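Local atomic coordinates of periplasmic binding protein (Thermotoga lettingae TMO, PDB entry 4RY8), a protein that binds 5-methylthioribose and probably serves as the solute-binding component of a bacterial sugar transporter. Residues S126-L129 against A130-A134; T186-E189 against A190-E194; T233-D236 against I237-M240. All blocks are in the same frame, centred on the assembly; numbering follows the deposited sequence.

Interaction 1 of 3, residues S126-L129 against A130-A134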
loop_
_atom_site.group_PDB
_atom_site.type_symbol
_atom_site.label_atom_id
_atom_site.label_comp_id
_atom_site.label_asym_id
_atom_site.label_seq_id
_atom_site.Cartn_x
_atom_site.Cartn_y
_atom_site.Cartn_z
ATOM N N SER C 126 -4.955 -6.248 5.710
ATOM C CA SER C 126 -4.134 -6.979 6.683
ATOM C C SER C 126 -3.551 -6.071 7.803
ATOM O O SER C 126 -3.585 -6.454 8.979
ATOM C CB SER C 126 -3.012 -7.875 5.997
ATOM O OG SER C 126 -3.524 -8.593 4.901
ATOM N N LYS C 127 -3.035 -4.895 7.443
ATOM C CA LYS C 127 -2.588 -3.874 8.411
ATOM C C LYS C 127 -3.718 -3.390 9.324
ATOM O O LYS C 127 -3.469 -3.148 10.492
ATOM C CB LYS C 127 -2.016 -2.627 7.734
ATOM C CG LYS C 127 -2.018 -1.419 8.690
ATOM C CD LYS C 127 -1.449 -0.165 8.101
ATOM C CE LYS C 127 -2.465 0.643 7.359
ATOM N NZ LYS C 127 -1.807 1.677 6.522
ATOM N N GLN C 128 -4.939 -3.278 8.796
ATOM C CA GLN C 128 -6.084 -2.794 9.609
ATOM C C GLN C 128 -6.339 -3.809 10.741
ATOM O O GLN C 128 -6.529 -3.450 11.884
ATOM C CB GLN C 128 -7.312 -2.672 8.736
ATOM C CG GLN C 128 -8.531 -2.106 9.425
ATOM C CD GLN C 128 -8.399 -0.639 9.583
ATOM O OE1 GLN C 128 -7.341 -0.076 9.285
ATOM N NE2 GLN C 128 -9.470 0.007 10.019
ATOM N N LEU C 129 -6.274 -5.105 10.412
ATOM C CA LEU C 129 -6.417 -6.119 11.412
ATOM C C LEU C 129 -5.264 -5.974 12.449
ATOM O O LEU C 129 -5.500 -6.033 13.653
ATOM C CB LEU C 129 -6.412 -7.526 10.751
ATOM C CG LEU C 129 -6.638 -8.740 11.668
ATOM C CD1 LEU C 129 -6.983 -9.966 10.844
ATOM C CD2 LEU C 129 -5.427 -9.048 12.516
ATOM N N ALA C 130 -4.027 -5.835 11.979
ATOM C CA ALA C 130 -2.842 -5.803 12.841
ATOM C C ALA C 130 -2.887 -4.699 13.836
ATOM O O ALA C 130 -2.738 -4.912 15.004
ATOM C CB ALA C 130 -1.595 -5.684 11.981
ATOM N N VAL C 131 -3.121 -3.504 13.340
ATOM C CA VAL C 131 -3.294 -2.335 14.168
ATOM C C VAL C 131 -4.514 -2.417 15.157
ATOM O O VAL C 131 -4.401 -2.008 16.324
ATOM C CB VAL C 131 -3.379 -1.081 13.253
ATOM C CG1 VAL C 131 -3.800 0.156 14.035
ATOM C CG2 VAL C 131 -2.042 -0.868 12.584
ATOM N N ASP C 132 -5.671 -2.880 14.703
ATOM C CA ASP C 132 -6.790 -3.041 15.604
ATOM C C ASP C 132 -6.499 -3.951 16.755
ATOM O O ASP C 132 -7.037 -3.773 17.829
ATOM C CB ASP C 132 -8.005 -3.592 14.861
ATOM C CG ASP C 132 -8.788 -2.507 14.135
ATOM O OD1 ASP C 132 -8.323 -1.344 14.112
ATOM O OD2 ASP C 132 -9.865 -2.846 13.593
ATOM N N PHE C 133 -5.676 -4.969 16.531
ATOM C CA PHE C 133 -5.280 -5.867 17.587
ATOM C C PHE C 133 -3.936 -5.505 18.259
ATOM O O PHE C 133 -3.395 -6.315 19.017
ATOM C CB PHE C 133 -5.232 -7.304 16.990
ATOM C CG PHE C 133 -6.574 -7.942 16.885
ATOM C CD1 PHE C 133 -7.382 -7.713 15.785
ATOM C CD2 PHE C 133 -7.051 -8.770 17.912
ATOM C CE1 PHE C 133 -8.626 -8.301 15.689
ATOM C CE2 PHE C 133 -8.278 -9.362 17.821
ATOM C CZ PHE C 133 -9.081 -9.121 16.715
ATOM N N ALA C 134 -3.405 -4.296 18.029
ATOM C CA ALA C 134 -2.071 -3.919 18.545
ATOM C C ALA C 134 -1.036 -5.023 18.305
ATOM O O ALA C 134 -0.226 -5.274 19.169
ATOM C CB ALA C 134 -2.085 -3.575 20.023
HETATM O O HOH W 1 -11.072 -1.203 11.568
#
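L129 meets F133 one turn further along helix 118-132, close to where the helix ends. The leucine carries CD2 to the phenylalanine ring because its CG extends opposite the backbone N (chi1 -177°); CD2 lies 4.0 Å from F133 CD1, and the two side chains cross obliquely. Backbone also meets this ring: L129 O sits in the ring plane at its edge, 3.3 Å from F133 CD1, while also accepting the bond from F133 N at 3.1 Å. Both side chains lean on the strands beneath, L129 and F133 alike touching A200 and Y228.

A130, between them in sequence, is buried against F164. Its N donates to S126 O at 3.1 Å, and its CB rests over the carbonyl oxygens of the preceding turn, 3.5 Å from K127 O. V131 N gives K127 O a nearly straight bond (174°), and V131 CG2 lies alongside K127 CG, while the lysine's amino group reaches D117 of the second subunit in a salt bridge. On another side of the helix, a water donates to D132 OD2 at 2.9 Å, an oxygen that is also bonded to the hydroxyl of Y228; the same water lies by Q128 NE2, at a separation too short to be trusted.

The helix closes in a Schellman motif, with A134 at positive phi and A134 N bonded to V131 O. The apolar leucine-phenylalanine pair thus packs on strands 200-203 and 226-230, while D132 and K127 are tied to Y228 and to D117 of the second subunit; Y228 serves both the apolar and the polar groups.

Interaction 2 of 3, residues T186-E189 against A190-E194; sequences TRME and AAMKE
M188 and M192 pack one turn apart on helix 180-194, one of the helices flanking the mixed sheet in the alpha/beta fold of this periplasmic binding protein. Their side chains cross at about a right angle, M188 CE coming to 3.6 Å from M192 CG. The bend in M188 at chi2 (73°) swings its methyl back to the later residue. Beneath this pair the backbone is satisfied in the i to i+4 pattern of an alpha-helix, though unevenly. A191 N donates to R187 O at 2.9 Å, and M192 N to M188 O at the same length; the flanking bonds, A190 N to T186 O and K193 N to E189 O, are weak. T186 OG1 has its own weak bond back to A182 O. E189 and K193 carry opposite charges, but their charged atoms do not meet, E189 OE1 lying 6.3 Å from K193 NZ. Both methionines also press on A215 and I216 of helix 206-219 and on F225; an alanine in place of M192 would probably open a gap beside the M188 methyl and leave it freer to turn. M192 CG lies 3.4 Å from M188 O, the oxygen that its own N-H binds.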
loop_
_atom_site.group_PDB
_atom_site.type_symbol
_atom_site.label_atom_id
_atom_site.label_comp_id
_atom_site.label_asym_id
_atom_site.label_seq_id
_atom_site.Cartn_x
_atom_site.Cartn_y
_atom_site.Cartn_z
ATOM N N THR C 186 -19.644 -23.683 6.573
ATOM C CA THR C 186 -19.460 -25.026 7.108
ATOM C C THR C 186 -18.035 -25.148 7.635
ATOM O O THR C 186 -17.819 -25.608 8.744
ATOM C CB THR C 186 -19.728 -26.072 6.034
ATOM O OG1 THR C 186 -21.099 -25.985 5.664
ATOM C CG2 THR C 186 -19.462 -27.496 6.570
ATOM N N ARG C 187 -17.075 -24.751 6.815
ATOM C CA ARG C 187 -15.662 -24.789 7.190
ATOM C C ARG C 187 -15.388 -23.966 8.433
ATOM O O ARG C 187 -14.619 -24.370 9.277
ATOM C CB ARG C 187 -14.785 -24.260 6.044
ATOM C CG ARG C 187 -14.724 -25.118 4.797
ATOM C CD ARG C 187 -14.416 -24.248 3.561
ATOM N NE ARG C 187 -13.685 -25.042 2.572
ATOM C CZ ARG C 187 -14.214 -26.014 1.825
ATOM N NH1 ARG C 187 -15.511 -26.307 1.889
ATOM N NH2 ARG C 187 -13.433 -26.689 0.979
ATOM N N MET C 188 -15.990 -22.781 8.520
ATOM C CA MET C 188 -15.744 -21.906 9.634
ATOM C C MET C 188 -16.244 -22.530 10.947
ATOM O O MET C 188 -15.541 -22.404 11.964
ATOM C CB MET C 188 -16.314 -20.509 9.371
ATOM C CG MET C 188 -16.027 -19.501 10.465
ATOM S SD MET C 188 -14.334 -18.891 10.600
ATOM C CE MET C 188 -14.403 -18.068 12.179
ATOM N N GLU C 189 -17.397 -23.228 10.911
ATOM C CA GLU C 189 -17.943 -23.955 12.075
ATOM C C GLU C 189 -16.904 -24.912 12.617
ATOM O O GLU C 189 -16.656 -24.949 13.840
ATOM C CB GLU C 189 -19.166 -24.799 11.721
ATOM C CG GLU C 189 -20.468 -24.070 11.439
ATOM C CD GLU C 189 -21.472 -24.989 10.740
ATOM O OE1 GLU C 189 -21.442 -26.232 10.951
ATOM O OE2 GLU C 189 -22.291 -24.485 9.960
ATOM N N ALA C 190 -16.280 -25.669 11.704
ATOM C CA ALA C 190 -15.233 -26.642 12.095
ATOM C C ALA C 190 -13.955 -25.965 12.578
ATOM O O ALA C 190 -13.370 -26.421 13.565
ATOM C CB ALA C 190 -14.925 -27.620 10.943
ATOM N N ALA C 191 -13.517 -24.899 11.891
ATOM C CA ALA C 191 -12.319 -24.136 12.258
ATOM C C ALA C 191 -12.385 -23.509 13.668
ATOM O O ALA C 191 -11.393 -23.511 14.381
ATOM C CB ALA C 191 -12.010 -23.052 11.219
ATOM N N MET C 192 -13.551 -22.997 14.059
ATOM C CA MET C 192 -13.745 -22.449 15.394
ATOM C C MET C 192 -13.619 -23.538 16.463
ATOM O O MET C 192 -13.129 -23.269 17.572
ATOM C CB MET C 192 -15.126 -21.756 15.522
ATOM C CG MET C 192 -15.279 -20.465 14.755
ATOM S SD MET C 192 -16.849 -19.562 15.129
ATOM C CE MET C 192 -18.009 -20.508 14.203
ATOM N N LYS C 193 -14.060 -24.755 16.154
ATOM C CA LYS C 193 -13.913 -25.839 17.119
ATOM C C LYS C 193 -12.488 -26.358 17.166
ATOM O O LYS C 193 -12.040 -26.741 18.234
ATOM C CB LYS C 193 -14.873 -27.001 16.866
ATOM C CG LYS C 193 -16.338 -26.635 17.098
ATOM C CD LYS C 193 -17.081 -27.751 17.811
ATOM C CE LYS C 193 -18.529 -27.857 17.369
ATOM N NZ LYS C 193 -18.650 -28.590 16.077
ATOM N N GLU C 194 -11.787 -26.389 16.026
ATOM C CA GLU C 194 -10.407 -26.876 16.000
ATOM C C GLU C 194 -9.437 -25.839 16.646
ATOM O O GLU C 194 -8.447 -26.220 17.270
ATOM C CB GLU C 194 -9.979 -27.247 14.568
ATOM C CG GLU C 194 -8.602 -27.916 14.438
ATOM C CD GLU C 194 -8.495 -29.293 15.102
ATOM O OE1 GLU C 194 -7.378 -29.853 15.113
ATOM O OE2 GLU C 194 -9.507 -29.827 15.614
#

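Interaction 3 of 3, residues T233-D236 against I237-M240; sequences TTED and IQMM
I237 folds back over the T233 carbonyl at the start of helix 234-240, and this is the close-packed part of the contact. I237 N donates to T233 O in an almost straight bond (178°), and I237 CG1 lies 3.3 Å from that same oxygen. T233 is the N-cap: its OG1 accepts from D236 N at 3.0 Å, occupying an N-H of the first turn that has no earlier helical carbonyl to bind. Further along, M240 N bonds D236 O, and M240 CG packs 3.3 Å from this oxygen.

The side carrying Q238 is the more exposed, and water enters it. T234 and Q238 meet at an angle, T234 CG2 lying 3.4 Å from Q238 NE2; the methyl is anti to the T234 backbone N, while OG1 points elsewhere and bonds M299 N. Q238 runs extended beyond CG, and its OE1 accepts from a water at 2.9 Å. That water also donates to E235 O, which therefore receives two bonds, the other from M239 N.

The helix connects strands 226-230 and 247-252 in a beta-alpha-beta unit. D236, M239 and M240 press on W247 of the latter strand, D236 and M239 also touch K210 of helix 206-219, and T233 and E235 reach S28 at the start of helix 28-44.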
loop_
_atom_site.group_PDB
_atom_site.type_symbol
_atom_site.label_atom_id
_atom_site.label_comp_id
_atom_site.label_asym_id
_atom_site.label_seq_id
_atom_site.Cartn_x
_atom_site.Cartn_y
_atom_site.Cartn_z
ATOM N N THR C 233 -20.427 -4.595 -1.225
ATOM C CA THR C 233 -21.676 -4.576 -1.988
ATOM C C THR C 233 -22.761 -4.124 -1.010
ATOM O O THR C 233 -22.499 -3.976 0.186
ATOM C CB THR C 233 -22.076 -5.959 -2.534
ATOM O OG1 THR C 233 -22.387 -6.824 -1.439
ATOM C CG2 THR C 233 -20.970 -6.591 -3.381
ATOM N N THR C 234 -23.983 -3.926 -1.501
ATOM C CA THR C 234 -25.113 -3.642 -0.614
ATOM C C THR C 234 -25.368 -4.812 0.343
ATOM O O THR C 234 -25.568 -4.601 1.543
ATOM C CB THR C 234 -26.357 -3.280 -1.417
ATOM O OG1 THR C 234 -26.110 -2.020 -2.056
ATOM C CG2 THR C 234 -27.576 -3.177 -0.530
ATOM N N GLU C 235 -25.303 -6.038 -0.163
ATOM C CA GLU C 235 -25.374 -7.214 0.715
ATOM C C GLU C 235 -24.348 -7.148 1.847
ATOM O O GLU C 235 -24.679 -7.370 3.009
ATOM C CB GLU C 235 -25.195 -8.503 -0.093
ATOM C CG GLU C 235 -26.454 -8.896 -0.847
ATOM C CD GLU C 235 -26.230 -10.022 -1.829
ATOM O OE1 GLU C 235 -25.128 -10.651 -1.835
ATOM O OE2 GLU C 235 -27.177 -10.279 -2.592
ATOM N N ASP C 236 -23.091 -6.878 1.501
ATOM C CA ASP C 236 -22.053 -6.694 2.499
ATOM C C ASP C 236 -22.366 -5.619 3.506
ATOM O O ASP C 236 -22.303 -5.834 4.716
ATOM C CB ASP C 236 -20.759 -6.334 1.794
ATOM C CG ASP C 236 -20.221 -7.492 0.929
ATOM O OD1 ASP C 236 -20.734 -8.616 1.093
ATOM O OD2 ASP C 236 -19.325 -7.255 0.088
ATOM N N ILE C 237 -22.684 -4.437 2.995
ATOM C CA ILE C 237 -23.163 -3.317 3.870
ATOM C C ILE C 237 -24.242 -3.745 4.879
ATOM O O ILE C 237 -24.107 -3.484 6.113
ATOM C CB ILE C 237 -23.619 -2.135 3.002
ATOM C CG1 ILE C 237 -22.377 -1.486 2.352
ATOM C CG2 ILE C 237 -24.422 -1.123 3.824
ATOM C CD1 ILE C 237 -22.671 -0.581 1.155
ATOM N N GLN C 238 -25.300 -4.401 4.372
ATOM C CA GLN C 238 -26.447 -4.819 5.208
ATOM C C GLN C 238 -25.969 -5.741 6.283
ATOM O O GLN C 238 -26.382 -5.656 7.427
ATOM C CB GLN C 238 -27.477 -5.617 4.403
ATOM C CG GLN C 238 -28.275 -4.811 3.414
ATOM C CD GLN C 238 -28.886 -5.687 2.320
ATOM O OE1 GLN C 238 -28.716 -6.917 2.279
ATOM N NE2 GLN C 238 -29.602 -5.049 1.425
ATOM N N MET C 239 -25.111 -6.676 5.904
ATOM C CA MET C 239 -24.594 -7.567 6.881
ATOM C C MET C 239 -23.588 -6.917 7.866
ATOM O O MET C 239 -23.438 -7.412 8.989
ATOM C CB MET C 239 -23.939 -8.757 6.176
ATOM C CG MET C 239 -24.882 -9.713 5.452
ATOM S SD MET C 239 -23.970 -11.163 4.826
ATOM C CE MET C 239 -23.223 -11.703 6.344
ATOM N N MET C 240 -22.880 -5.859 7.451
ATOM C CA MET C 240 -21.950 -5.149 8.340
ATOM C C MET C 240 -22.710 -4.307 9.376
ATOM O O MET C 240 -22.301 -4.203 10.519
ATOM C CB MET C 240 -20.983 -4.252 7.550
ATOM C CG MET C 240 -19.900 -5.033 6.761
ATOM S SD MET C 240 -18.796 -4.112 5.650
ATOM C CE MET C 240 -17.712 -3.383 6.884
HETATM O O HOH W 2 -26.886 -9.006 3.177
#

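How the interactions relate
All three contacts run along one short stretch of helix, joining residues one turn apart through backbone bonds, and each helix flanks the mixed sheet. Interaction 3 is the most buried and the nearest to the bound sugar, whereas interactions 1 and 2 are only partly buried. None touches another, their centres being 22 to 23 Å apart. Interactions 2 and 3 share a neighbour, helix 206-219, while interaction 1 leans on strands 200-203 and 226-230 and alone reaches the second subunit. Their chemistry follows position: 233-240 holds a capped helix start, 126-134 a Schellman end, and 186-194 a mid-to-late helical stretch with methionine packing. A water bridges backbone and side chain in interaction 3.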